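Local coordinates for protein ribosomal RNA small subunit methyltransferase D (Escherichia coli, PDB 2FPO) that methylates the N2 amino group of guanine 966 of 16S ribosomal RNA in the assembled 30S particle, with S-adenosylmethionine as methyl donor, at residues G18-G23 with S74-G79; P51-A56 with H123-V128; E139-L144 with T168-W173. One frame throughout, in Å; residues are numbered along the deposited sequence.

Contact 1: residues G18-G23 with S74-G79; sequences GGQWRG and SRYAAG
Ser74 O, the carbonyl oxygen at the last helical residue, is gripped twice by Gln20. The stronger grip is the backbone one: Gln20 N lies 2.9 Å from Ser74 O with an almost linear N-H (175°), although the donor stands above the carbonyl plane and not on a lone pair. Gln20 CG sits between its own backbone N and carbonyl carbon, and from there the extended chain carries NE2 to a weak bond with Ser74 O at 3.5 Å; NE2 also donates to Leu73 O. A second junction forms at the hydroxyl: with chi1 at -173°, Ser74 OG swings away from its own backbone N and accepts from Trp21 N at 2.9 Å. It donates in turn to Gly18 O, so one hydroxyl ties two points of the loop, though the modelled length of that last bond is too short to be trusted.

This is a worked case of a helix C-terminus met by a distant loop. Helix 67-74, the crossover between parallel strands 57-60 and 79-83 of a Rossmann-like methyltransferase sheet, ends in a Schellman motif with Tyr76 as C-prime residue, while residues 18-23 join the strands of a small N-terminal hairpin. Beyond the polar core, the Tyr76 ring and the Gln20 amide are inclined by only 26°, but the side chains run obliquely past each other, Tyr76 OH coming 3.3 Å from Gln20 CB. The indole of Trp21 brings CE3 to 3.5 Å from Ser74 CB. Gly18 CA rests over one face of the Arg75 guanidinium, whose NE is held in a salt bridge by Glu71.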
ATOM      1  N   GLY A  18      12.180  -6.428  -7.224  1.00 32.75           N
ATOM      2  CA  GLY A  18      11.957  -6.106  -8.628  1.00 31.71           C
ATOM      3  C   GLY A  18      12.246  -4.675  -9.033  1.00 31.41           C
ATOM      4  O   GLY A  18      12.462  -3.805  -8.187  1.00 31.39           O
ATOM      5  N   GLY A  19      12.224  -4.441 -10.342  1.00 31.39           N
ATOM      6  CA  GLY A  19      12.383  -3.116 -10.948  1.00 32.00           C
ATOM      7  C   GLY A  19      13.785  -2.517 -10.942  1.00 32.68           C
ATOM      8  O   GLY A  19      14.790  -3.225 -10.922  1.00 32.91           O
ATOM      9  N   GLN A  20      13.857  -1.197 -10.941  1.00 32.38           N
ATOM     10  CA  GLN A  20      15.145  -0.524 -11.076  1.00 33.05           C
ATOM     11  C   GLN A  20      16.095  -0.741  -9.895  1.00 32.55           C
ATOM     12  O   GLN A  20      17.299  -0.691 -10.086  1.00 32.10           O
ATOM     13  CB  GLN A  20      14.958   0.963 -11.356  1.00 33.11           C
ATOM     14  CG  GLN A  20      14.325   1.742 -10.228  1.00 33.97           C
ATOM     15  CD  GLN A  20      13.984   3.144 -10.655  1.00 36.27           C
ATOM     16  OE1 GLN A  20      14.852   3.897 -11.124  1.00 35.70           O
ATOM     17  NE2 GLN A  20      12.712   3.511 -10.506  1.00 34.21           N
ATOM     18  N   TRP A  21      15.561  -1.008  -8.698  1.00 32.25           N
ATOM     19  CA  TRP A  21      16.418  -1.279  -7.535  1.00 32.09           C
ATOM     20  C   TRP A  21      16.391  -2.728  -7.121  1.00 31.61           C
ATOM     21  O   TRP A  21      16.617  -3.061  -5.961  1.00 30.76           O
ATOM     22  CB  TRP A  21      16.068  -0.378  -6.341  1.00 33.41           C
ATOM     23  CG  TRP A  21      16.036   1.074  -6.690  1.00 32.50           C
ATOM     24  CD1 TRP A  21      17.022   1.799  -7.283  1.00 35.06           C
ATOM     25  CD2 TRP A  21      14.942   1.965  -6.479  1.00 34.29           C
ATOM     26  NE1 TRP A  21      16.611   3.105  -7.447  1.00 36.02           N
ATOM     27  CE2 TRP A  21      15.334   3.230  -6.957  1.00 35.07           C
ATOM     28  CE3 TRP A  21      13.669   1.821  -5.912  1.00 33.79           C
ATOM     29  CZ2 TRP A  21      14.490   4.349  -6.896  1.00 35.05           C
ATOM     30  CZ3 TRP A  21      12.841   2.925  -5.846  1.00 35.15           C
ATOM     31  CH2 TRP A  21      13.249   4.172  -6.345  1.00 34.40           C
ATOM     32  N   ARG A  22      16.116  -3.589  -8.091  1.00 31.90           N
ATOM     33  CA  ARG A  22      15.978  -5.018  -7.845  1.00 31.95           C
ATOM     34  C   ARG A  22      17.272  -5.480  -7.226  1.00 31.69           C
ATOM     35  O   ARG A  22      18.353  -5.166  -7.739  1.00 31.29           O
ATOM     36  CB  ARG A  22      15.723  -5.745  -9.164  1.00 31.42           C
ATOM     37  CG  ARG A  22      16.028  -7.202  -9.140  1.00 30.99           C
ATOM     38  CD  ARG A  22      15.647  -7.850 -10.455  1.00 30.12           C
ATOM     39  NE  ARG A  22      16.644  -7.612 -11.501  1.00 27.67           N
ATOM     40  CZ  ARG A  22      17.555  -8.497 -11.888  1.00 28.93           C
ATOM     41  NH1 ARG A  22      18.414  -8.187 -12.861  1.00 30.46           N
ATOM     42  NH2 ARG A  22      17.632  -9.682 -11.300  1.00 25.99           N
ATOM     43  N   GLY A  23      17.164  -6.178  -6.103  1.00 32.10           N
ATOM     44  CA  GLY A  23      18.344  -6.672  -5.403  1.00 33.54           C
ATOM     45  C   GLY A  23      18.978  -5.661  -4.447  1.00 34.74           C
ATOM     46  O   GLY A  23      19.918  -6.006  -3.735  1.00 34.93           O
ATOM     47  N   SER A  74      10.216   1.226  -7.363  1.00 27.63           N
ATOM     48  CA  SER A  74      11.228   0.518  -8.116  1.00 28.53           C
ATOM     49  C   SER A  74      10.698   0.147  -9.514  1.00 29.03           C
ATOM     50  O   SER A  74      11.406   0.292 -10.520  1.00 29.37           O
ATOM     51  CB  SER A  74      11.665  -0.729  -7.352  1.00 27.69           C
ATOM     52  OG  SER A  74      12.772  -1.336  -7.994  1.00 29.92           O
ATOM     53  N   ARG A  75       9.437  -0.278  -9.553  1.00 29.15           N
ATOM     54  CA  ARG A  75       8.800  -0.788 -10.739  1.00 29.78           C
ATOM     55  C   ARG A  75       8.123   0.337 -11.534  1.00 30.15           C
ATOM     56  O   ARG A  75       7.180   0.107 -12.318  1.00 28.67           O
ATOM     57  CB  ARG A  75       7.835  -1.891 -10.338  1.00 29.59           C
ATOM     58  CG  ARG A  75       8.527  -3.057  -9.625  1.00 30.14           C
ATOM     59  CD  ARG A  75       7.483  -4.048  -9.118  1.00 30.14           C
ATOM     60  NE  ARG A  75       8.043  -5.163  -8.335  1.00 29.13           N
ATOM     61  CZ  ARG A  75       8.025  -6.442  -8.694  1.00 29.10           C
ATOM     62  NH1 ARG A  75       7.497  -6.818  -9.861  1.00 29.37           N
ATOM     63  NH2 ARG A  75       8.531  -7.368  -7.879  1.00 28.81           N
ATOM     64  N   TYR A  76       8.637   1.552 -11.306  1.00 30.61           N
ATOM     65  CA  TYR A  76       8.349   2.740 -12.103  1.00 30.89           C
ATOM     66  C   TYR A  76       6.942   3.305 -11.914  1.00 30.64           C
ATOM     67  O   TYR A  76       6.393   3.928 -12.828  1.00 30.57           O
ATOM     68  CB  TYR A  76       8.670   2.501 -13.594  1.00 32.19           C
ATOM     69  CG  TYR A  76      10.104   2.059 -13.844  1.00 33.61           C
ATOM     70  CD1 TYR A  76      11.145   2.985 -13.886  1.00 33.06           C
ATOM     71  CD2 TYR A  76      10.414   0.704 -14.032  1.00 35.70           C
ATOM     72  CE1 TYR A  76      12.468   2.580 -14.127  1.00 35.86           C
ATOM     73  CE2 TYR A  76      11.731   0.282 -14.258  1.00 35.74           C
ATOM     74  CZ  TYR A  76      12.748   1.223 -14.302  1.00 34.89           C
ATOM     75  OH  TYR A  76      14.038   0.801 -14.533  1.00 37.66           O
ATOM     76  N   ALA A  77       6.367   3.117 -10.719  1.00 30.25           N
ATOM     77  CA  ALA A  77       5.279   3.977 -10.272  1.00 30.00           C
ATOM     78  C   ALA A  77       5.700   5.418 -10.552  1.00 29.23           C
ATOM     79  O   ALA A  77       6.857   5.759 -10.369  1.00 28.78           O
ATOM     80  CB  ALA A  77       5.014   3.789  -8.762  1.00 29.91           C
ATOM     81  N   ALA A  78       4.758   6.243 -10.997  1.00 29.67           N
ATOM     82  CA  ALA A  78       4.970   7.681 -11.195  1.00 28.64           C
ATOM     83  C   ALA A  78       5.195   8.379  -9.852  1.00 28.49           C
ATOM     84  O   ALA A  78       6.068   9.261  -9.729  1.00 27.79           O
ATOM     85  CB  ALA A  78       3.771   8.283 -11.914  1.00 29.30           C
ATOM     86  N   GLY A  79       4.434   7.973  -8.837  1.00 27.57           N
ATOM     87  CA  GLY A  79       4.598   8.561  -7.509  1.00 27.84           C
ATOM     88  C   GLY A  79       3.952   7.718  -6.409  1.00 27.53           C
ATOM     89  O   GLY A  79       3.094   6.861  -6.686  1.00 25.92           O
TER

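Contact 2: residues P51-A56 with H123-V128; sequences PVIVDA and HNIVFV
Ile125 meets Ile53 because the two isoleucines bend differently: Ile125 has its CG1 beside the backbone N (chi1 -59°) and then runs fully extended to CD1, whereas Ile53 sends CG1 anti to its N (chi1 -173°) and folds CD1 back. The two side chains cross at about a right angle, and their CD1 methyls touch at 3.8 Å. The same Ile125 CD1 is approached by Ala56 CB at 3.8 Å and, less closely, by Val52 CG2 at 4.1 Å, so a single methyl serves three residues of the other segment. Next to it, Ala56 CB lies 4.1 Å from Asn124 CB, where the backbones come nearest.

A type II turn from Ile53 to Ala56, closed by the bond from Ala56 N to Ile53 O at 3.1 Å, reverses the chain after the helix and so helps to set Ala56 beside the same methyl as Val52 and Ile53. The contact thus illustrates how a helix-to-strand connection is seated on the sheet it is about to enter.

In the parallel part of that mixed, Rossmann-like sheet, strand 123-128 runs between strands 57-60 and 154-161. Leu49 of helix 39-53 also packs on Ile125, Val52 reaches Leu155 of strand 154-161, and Val126 and Val128 meet helix 137-146 instead.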
ATOM      1  N   PRO A  51       0.818  -5.028 -15.133  1.00 32.15           N
ATOM      2  CA  PRO A  51       0.379  -4.209 -16.264  1.00 32.08           C
ATOM      3  C   PRO A  51      -0.184  -2.813 -15.955  1.00 32.21           C
ATOM      4  O   PRO A  51      -0.601  -2.133 -16.889  1.00 32.69           O
ATOM      5  CB  PRO A  51      -0.679  -5.095 -16.933  1.00 31.96           C
ATOM      6  CG  PRO A  51      -1.268  -5.873 -15.817  1.00 32.69           C
ATOM      7  CD  PRO A  51      -0.155  -6.098 -14.819  1.00 32.18           C
ATOM      8  N   VAL A  52      -0.210  -2.394 -14.681  1.00 31.10           N
ATOM      9  CA  VAL A  52      -0.741  -1.076 -14.301  1.00 30.70           C
ATOM     10  C   VAL A  52       0.226  -0.239 -13.444  1.00 30.39           C
ATOM     11  O   VAL A  52      -0.044   0.926 -13.159  1.00 31.10           O
ATOM     12  CB  VAL A  52      -2.116  -1.168 -13.597  1.00 30.51           C
ATOM     13  CG1 VAL A  52      -3.179  -1.742 -14.569  1.00 31.17           C
ATOM     14  CG2 VAL A  52      -2.040  -2.018 -12.348  1.00 29.93           C
ATOM     15  N   ILE A  53       1.332  -0.856 -13.031  1.00 29.25           N
ATOM     16  CA  ILE A  53       2.250  -0.264 -12.060  1.00 29.18           C
ATOM     17  C   ILE A  53       3.065   0.897 -12.683  1.00 28.56           C
ATOM     18  O   ILE A  53       3.318   1.883 -12.018  1.00 28.42           O
ATOM     19  CB  ILE A  53       3.191  -1.358 -11.402  1.00 28.65           C
ATOM     20  CG1 ILE A  53       4.038  -0.762 -10.267  1.00 28.66           C
ATOM     21  CG2 ILE A  53       4.083  -2.022 -12.448  1.00 27.18           C
ATOM     22  CD1 ILE A  53       3.201  -0.292  -9.068  1.00 26.38           C
ATOM     23  N   VAL A  54       3.432   0.787 -13.971  1.00 27.52           N
ATOM     24  CA  VAL A  54       4.217   1.850 -14.624  1.00 27.26           C
ATOM     25  C   VAL A  54       3.361   3.105 -14.697  1.00 27.41           C
ATOM     26  O   VAL A  54       2.224   3.070 -15.181  1.00 27.26           O
ATOM     27  CB  VAL A  54       4.793   1.436 -16.009  1.00 27.68           C
ATOM     28  CG1 VAL A  54       5.592   2.621 -16.718  1.00 26.20           C
ATOM     29  CG2 VAL A  54       5.691   0.202 -15.857  1.00 26.98           C
ATOM     30  N   ASP A  55       3.910   4.186 -14.143  1.00 27.17           N
ATOM     31  CA  ASP A  55       3.280   5.498 -14.086  1.00 27.56           C
ATOM     32  C   ASP A  55       2.055   5.574 -13.206  1.00 27.03           C
ATOM     33  O   ASP A  55       1.313   6.533 -13.316  1.00 27.10           O
ATOM     34  CB  ASP A  55       2.937   6.081 -15.483  1.00 27.52           C
ATOM     35  CG  ASP A  55       4.171   6.443 -16.309  1.00 29.45           C
ATOM     36  OD1 ASP A  55       5.268   6.591 -15.750  1.00 31.32           O
ATOM     37  OD2 ASP A  55       4.025   6.608 -17.538  1.00 28.53           O
ATOM     38  N   ALA A  56       1.831   4.579 -12.350  1.00 28.27           N
ATOM     39  CA  ALA A  56       0.735   4.634 -11.369  1.00 28.11           C
ATOM     40  C   ALA A  56       1.014   5.622 -10.240  1.00 28.28           C
ATOM     41  O   ALA A  56       2.159   5.791  -9.838  1.00 27.89           O
ATOM     42  CB  ALA A  56       0.460   3.244 -10.767  1.00 28.27           C
ATOM     43  N   HIS A 123      -5.861   8.092  -6.493  1.00 29.55           N
ATOM     44  CA  HIS A 123      -4.748   7.176  -6.748  1.00 28.54           C
ATOM     45  C   HIS A 123      -5.224   5.953  -7.525  1.00 29.13           C
ATOM     46  O   HIS A 123      -6.343   5.454  -7.315  1.00 28.99           O
ATOM     47  CB  HIS A 123      -4.096   6.726  -5.433  1.00 27.85           C
ATOM     48  CG  HIS A 123      -3.421   7.827  -4.679  1.00 27.76           C
ATOM     49  ND1 HIS A 123      -4.113   8.736  -3.902  1.00 28.45           N
ATOM     50  CD2 HIS A 123      -2.114   8.193  -4.621  1.00 27.89           C
ATOM     51  CE1 HIS A 123      -3.251   9.592  -3.369  1.00 29.51           C
ATOM     52  NE2 HIS A 123      -2.037   9.299  -3.808  1.00 28.59           N
ATOM     53  N   ASN A 124      -4.341   5.464  -8.392  1.00 28.77           N
ATOM     54  CA  ASN A 124      -4.539   4.264  -9.182  1.00 29.50           C
ATOM     55  C   ASN A 124      -4.385   2.966  -8.363  1.00 28.76           C
ATOM     56  O   ASN A 124      -5.063   1.953  -8.647  1.00 29.30           O
ATOM     57  CB  ASN A 124      -3.507   4.253 -10.323  1.00 28.85           C
ATOM     58  CG  ASN A 124      -3.552   5.514 -11.155  1.00 32.87           C
ATOM     59  OD1 ASN A 124      -4.510   5.748 -11.913  1.00 36.84           O
ATOM     60  ND2 ASN A 124      -2.524   6.351 -11.016  1.00 31.33           N
ATOM     61  N   ILE A 125      -3.488   3.000  -7.376  1.00 27.27           N
ATOM     62  CA  ILE A 125      -3.158   1.828  -6.547  1.00 26.74           C
ATOM     63  C   ILE A 125      -3.053   2.210  -5.079  1.00 26.33           C
ATOM     64  O   ILE A 125      -2.275   3.099  -4.707  1.00 27.50           O
ATOM     65  CB  ILE A 125      -1.808   1.158  -7.021  1.00 25.43           C
ATOM     66  CG1 ILE A 125      -1.894   0.712  -8.498  1.00 26.62           C
ATOM     67  CG2 ILE A 125      -1.341   0.028  -6.067  1.00 26.66           C
ATOM     68  CD1 ILE A 125      -0.624   0.039  -9.048  1.00 25.14           C
ATOM     69  N   VAL A 126      -3.796   1.519  -4.235  1.00 26.81           N
ATOM     70  CA  VAL A 126      -3.743   1.768  -2.775  1.00 26.38           C
ATOM     71  C   VAL A 126      -3.465   0.482  -2.023  1.00 26.51           C
ATOM     72  O   VAL A 126      -4.054  -0.575  -2.329  1.00 26.66           O
ATOM     73  CB  VAL A 126      -5.047   2.453  -2.235  1.00 26.72           C
ATOM     74  CG1 VAL A 126      -4.970   2.772  -0.721  1.00 24.34           C
ATOM     75  CG2 VAL A 126      -5.363   3.716  -3.020  1.00 25.39           C
ATOM     76  N   PHE A 127      -2.552   0.578  -1.056  1.00 26.29           N
ATOM     77  CA  PHE A 127      -2.181  -0.541  -0.199  1.00 26.92           C
ATOM     78  C   PHE A 127      -2.787  -0.351   1.193  1.00 27.06           C
ATOM     79  O   PHE A 127      -2.547   0.669   1.849  1.00 25.42           O
ATOM     80  CB  PHE A 127      -0.663  -0.670  -0.063  1.00 25.92           C
ATOM     81  CG  PHE A 127       0.067  -0.745  -1.391  1.00 28.12           C
ATOM     82  CD1 PHE A 127      -0.002  -1.899  -2.189  1.00 27.39           C
ATOM     83  CD2 PHE A 127       0.854   0.314  -1.817  1.00 26.43           C
ATOM     84  CE1 PHE A 127       0.679  -1.950  -3.443  1.00 29.80           C
ATOM     85  CE2 PHE A 127       1.549   0.264  -3.061  1.00 29.21           C
ATOM     86  CZ  PHE A 127       1.454  -0.869  -3.870  1.00 25.94           C
ATOM     87  N   VAL A 128      -3.538  -1.366   1.624  1.00 26.91           N
ATOM     88  CA  VAL A 128      -4.233  -1.387   2.928  1.00 27.68           C
ATOM     89  C   VAL A 128      -3.852  -2.654   3.695  1.00 27.38           C
ATOM     90  O   VAL A 128      -4.530  -3.689   3.657  1.00 28.14           O
ATOM     91  CB  VAL A 128      -5.783  -1.264   2.783  1.00 28.73           C
ATOM     92  CG1 VAL A 128      -6.453  -1.092   4.173  1.00 27.20           C
ATOM     93  CG2 VAL A 128      -6.156  -0.141   1.831  1.00 26.35           C
TER

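Contact 3: residues E139-L144 with T168-W173; sequences ETINLL and TVPANW
Ile141 lays its CG2 methyl over one face of the Trp173 indole, in a CH-pi contact 4.2 Å from the centroid of the six-membered ring and 21° off its normal. CG1 of the same isoleucine adds to the cover, 4.0 Å from Trp173 CZ3. Both branches can reach the ring because chi1 of -78° leaves CG2 anti to the backbone N and CG1 anti to the carbonyl carbon. The closest approach, however, is to the proline: Pro170 CD lies 3.6 Å from Ile141 CG2, and it too stands over the rim of the indole. Methyl and proline CD thus sit side by side on one face of the ring. Ile141 CD1 extends the patch to Val169 CG1 at 4.4 Å, and Asn142 grazes the proline ring at its border, ND2 to Pro170 CG.

One step out, the backbone explains why proline and tryptophan meet the same methyl. A type I turn runs from Pro170 to Trp173, with Trp173 N donating to Pro170 O at 3.0 Å, and it returns the chain beside the proline just as strand 173-181 starts. This strand is the outermost of the sheet on its side, and the loop before it is laid against helix 137-146.

Glu145, a residue of that helix, supplies the second shell: its OE1 accepts from Trp173 NE1 and its OE2 from Asn172 ND2, which also bonds Glu192 O.

The chemistry divides the labour accordingly. Methyl, pyrrolidine and ring face give close but weakly directional contact, while the bond from the indole N-H to Glu145 probably helps to fix how the ring is turned, and the negative charge there may make the pi face somewhat more attractive to the methyl above it.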
ATOM      1  N   GLU A 139     -12.824   0.844   8.229  1.00 29.82           N
ATOM      2  CA  GLU A 139     -12.812   2.297   8.392  1.00 30.51           C
ATOM      3  C   GLU A 139     -11.982   2.964   7.305  1.00 30.19           C
ATOM      4  O   GLU A 139     -12.378   3.984   6.740  1.00 29.61           O
ATOM      5  CB  GLU A 139     -12.202   2.675   9.748  1.00 29.76           C
ATOM      6  CG  GLU A 139     -13.129   2.450  10.956  1.00 31.16           C
ATOM      7  CD  GLU A 139     -13.179   0.987  11.446  1.00 34.99           C
ATOM      8  OE1 GLU A 139     -12.470   0.111  10.895  1.00 32.93           O
ATOM      9  OE2 GLU A 139     -13.949   0.716  12.400  1.00 37.06           O
ATOM     10  N   THR A 140     -10.824   2.374   7.035  1.00 29.43           N
ATOM     11  CA  THR A 140      -9.883   2.881   6.025  1.00 29.88           C
ATOM     12  C   THR A 140     -10.514   2.759   4.651  1.00 29.14           C
ATOM     13  O   THR A 140     -10.516   3.696   3.868  1.00 28.94           O
ATOM     14  CB  THR A 140      -8.516   2.109   6.082  1.00 29.16           C
ATOM     15  OG1 THR A 140      -7.903   2.344   7.355  1.00 30.39           O
ATOM     16  CG2 THR A 140      -7.553   2.610   4.994  1.00 30.12           C
ATOM     17  N   ILE A 141     -11.049   1.579   4.370  1.00 28.64           N
ATOM     18  CA  ILE A 141     -11.784   1.307   3.138  1.00 27.62           C
ATOM     19  C   ILE A 141     -12.908   2.334   2.861  1.00 28.58           C
ATOM     20  O   ILE A 141     -13.049   2.820   1.740  1.00 27.92           O
ATOM     21  CB  ILE A 141     -12.343  -0.124   3.176  1.00 27.64           C
ATOM     22  CG1 ILE A 141     -11.206  -1.115   2.855  1.00 27.81           C
ATOM     23  CG2 ILE A 141     -13.617  -0.288   2.250  1.00 26.05           C
ATOM     24  CD1 ILE A 141     -11.520  -2.583   3.244  1.00 25.04           C
ATOM     25  N   ASN A 142     -13.669   2.693   3.890  1.00 28.71           N
ATOM     26  CA  ASN A 142     -14.764   3.662   3.684  1.00 30.28           C
ATOM     27  C   ASN A 142     -14.265   5.072   3.481  1.00 29.87           C
ATOM     28  O   ASN A 142     -14.836   5.816   2.695  1.00 29.89           O
ATOM     29  CB  ASN A 142     -15.754   3.635   4.835  1.00 30.71           C
ATOM     30  CG  ASN A 142     -16.626   2.398   4.824  1.00 34.05           C
ATOM     31  OD1 ASN A 142     -17.017   1.906   5.878  1.00 37.82           O
ATOM     32  ND2 ASN A 142     -16.960   1.911   3.639  1.00 37.11           N
ATOM     33  N   LEU A 143     -13.202   5.444   4.196  1.00 29.61           N
ATOM     34  CA  LEU A 143     -12.597   6.767   4.020  1.00 29.12           C
ATOM     35  C   LEU A 143     -12.003   6.919   2.633  1.00 29.13           C
ATOM     36  O   LEU A 143     -12.179   7.960   2.014  1.00 27.95           O
ATOM     37  CB  LEU A 143     -11.539   7.046   5.088  1.00 29.16           C
ATOM     38  CG  LEU A 143     -12.127   7.254   6.499  1.00 28.60           C
ATOM     39  CD1 LEU A 143     -11.072   6.925   7.532  1.00 26.11           C
ATOM     40  CD2 LEU A 143     -12.688   8.649   6.722  1.00 29.57           C
ATOM     41  N   LEU A 144     -11.311   5.874   2.149  1.00 28.82           N
ATOM     42  CA  LEU A 144     -10.752   5.873   0.779  1.00 27.64           C
ATOM     43  C   LEU A 144     -11.826   6.146  -0.252  1.00 28.03           C
ATOM     44  O   LEU A 144     -11.695   7.023  -1.107  1.00 26.76           O
ATOM     45  CB  LEU A 144     -10.000   4.548   0.454  1.00 28.12           C
ATOM     46  CG  LEU A 144      -8.670   4.309   1.186  1.00 25.26           C
ATOM     47  CD1 LEU A 144      -8.179   2.869   0.890  1.00 27.44           C
ATOM     48  CD2 LEU A 144      -7.637   5.378   0.716  1.00 21.67           C
ATOM     49  N   THR A 168     -16.271  -5.956   4.621  1.00 34.24           N
ATOM     50  CA  THR A 168     -17.305  -5.120   4.044  1.00 33.90           C
ATOM     51  C   THR A 168     -16.620  -4.083   3.144  1.00 33.91           C
ATOM     52  O   THR A 168     -15.711  -3.341   3.573  1.00 33.35           O
ATOM     53  CB  THR A 168     -18.201  -4.481   5.160  1.00 34.56           C
ATOM     54  OG1 THR A 168     -18.721  -5.525   5.991  1.00 35.43           O
ATOM     55  CG2 THR A 168     -19.403  -3.717   4.571  1.00 34.66           C
ATOM     56  N   VAL A 169     -17.020  -4.087   1.876  1.00 32.97           N
ATOM     57  CA  VAL A 169     -16.515  -3.130   0.904  1.00 32.99           C
ATOM     58  C   VAL A 169     -17.714  -2.405   0.304  1.00 32.67           C
ATOM     59  O   VAL A 169     -18.818  -2.952   0.306  1.00 32.50           O
ATOM     60  CB  VAL A 169     -15.613  -3.830  -0.187  1.00 32.74           C
ATOM     61  CG1 VAL A 169     -14.361  -4.411   0.480  1.00 30.72           C
ATOM     62  CG2 VAL A 169     -16.407  -4.947  -0.960  1.00 32.82           C
ATOM     63  N   PRO A 170     -17.513  -1.172  -0.200  1.00 32.84           N
ATOM     64  CA  PRO A 170     -18.639  -0.491  -0.871  1.00 33.17           C
ATOM     65  C   PRO A 170     -19.121  -1.287  -2.077  1.00 33.52           C
ATOM     66  O   PRO A 170     -18.390  -2.134  -2.597  1.00 33.39           O
ATOM     67  CB  PRO A 170     -18.030   0.851  -1.311  1.00 33.12           C
ATOM     68  CG  PRO A 170     -16.845   1.041  -0.381  1.00 32.46           C
ATOM     69  CD  PRO A 170     -16.295  -0.332  -0.192  1.00 32.30           C
ATOM     70  N   ALA A 171     -20.349  -1.014  -2.500  1.00 33.85           N
ATOM     71  CA  ALA A 171     -21.003  -1.761  -3.559  1.00 34.22           C
ATOM     72  C   ALA A 171     -20.290  -1.659  -4.910  1.00 33.96           C
ATOM     73  O   ALA A 171     -20.348  -2.578  -5.712  1.00 33.38           O
ATOM     74  CB  ALA A 171     -22.471  -1.320  -3.675  1.00 34.67           C
ATOM     75  N   ASN A 172     -19.614  -0.539  -5.154  1.00 34.53           N
ATOM     76  CA  ASN A 172     -18.843  -0.368  -6.396  1.00 34.31           C
ATOM     77  C   ASN A 172     -17.426  -0.960  -6.364  1.00 34.05           C
ATOM     78  O   ASN A 172     -16.643  -0.760  -7.307  1.00 34.24           O
ATOM     79  CB  ASN A 172     -18.792   1.111  -6.805  1.00 34.65           C
ATOM     80  CG  ASN A 172     -18.140   2.002  -5.751  1.00 35.03           C
ATOM     81  OD1 ASN A 172     -18.202   1.727  -4.549  1.00 35.83           O
ATOM     82  ND2 ASN A 172     -17.520   3.077  -6.202  1.00 34.67           N
ATOM     83  N   TRP A 173     -17.090  -1.679  -5.291  1.00 33.70           N
ATOM     84  CA  TRP A 173     -15.827  -2.448  -5.231  1.00 33.28           C
ATOM     85  C   TRP A 173     -16.101  -3.917  -5.516  1.00 33.67           C
ATOM     86  O   TRP A 173     -16.992  -4.531  -4.907  1.00 33.36           O
ATOM     87  CB  TRP A 173     -15.208  -2.386  -3.837  1.00 32.31           C
ATOM     88  CG  TRP A 173     -14.617  -1.094  -3.412  1.00 33.19           C
ATOM     89  CD1 TRP A 173     -15.073   0.169  -3.691  1.00 31.95           C
ATOM     90  CD2 TRP A 173     -13.480  -0.930  -2.557  1.00 33.56           C
ATOM     91  NE1 TRP A 173     -14.265   1.110  -3.076  1.00 31.27           N
ATOM     92  CE2 TRP A 173     -13.288   0.462  -2.371  1.00 31.93           C
ATOM     93  CE3 TRP A 173     -12.609  -1.829  -1.908  1.00 33.63           C
ATOM     94  CZ2 TRP A 173     -12.256   0.974  -1.580  1.00 30.42           C
ATOM     95  CZ3 TRP A 173     -11.557  -1.299  -1.130  1.00 32.60           C
ATOM     96  CH2 TRP A 173     -11.409   0.082  -0.972  1.00 30.59           C
TER

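How the contacts relate
All three contacts are partly buried. Contact 2 lies nearest the chain's centre, with Ile53, Ala56 and Ile125 buried; contacts 1 and 3 sit further out on opposite sides of it, about 28 Å apart between centres, and contact 1 exposes Gly19, Gln20 and Tyr76. Contact 1 is the polar one, fitting a loop to a helix end through backbone and hydroxyl groups; contacts 2 and 3 are apolar across their segments, and contact 3 adds an aromatic face. Neighbours are joined directly: Tyr76 O probably accepts from Asp55 N at 2.8 Å, linking contacts 1 and 2, whereas Leu144 CD1 packs on Val126 CG1 at 3.6 Å, so that helix 137-146 touches both strand 123-128 and loop 168-173.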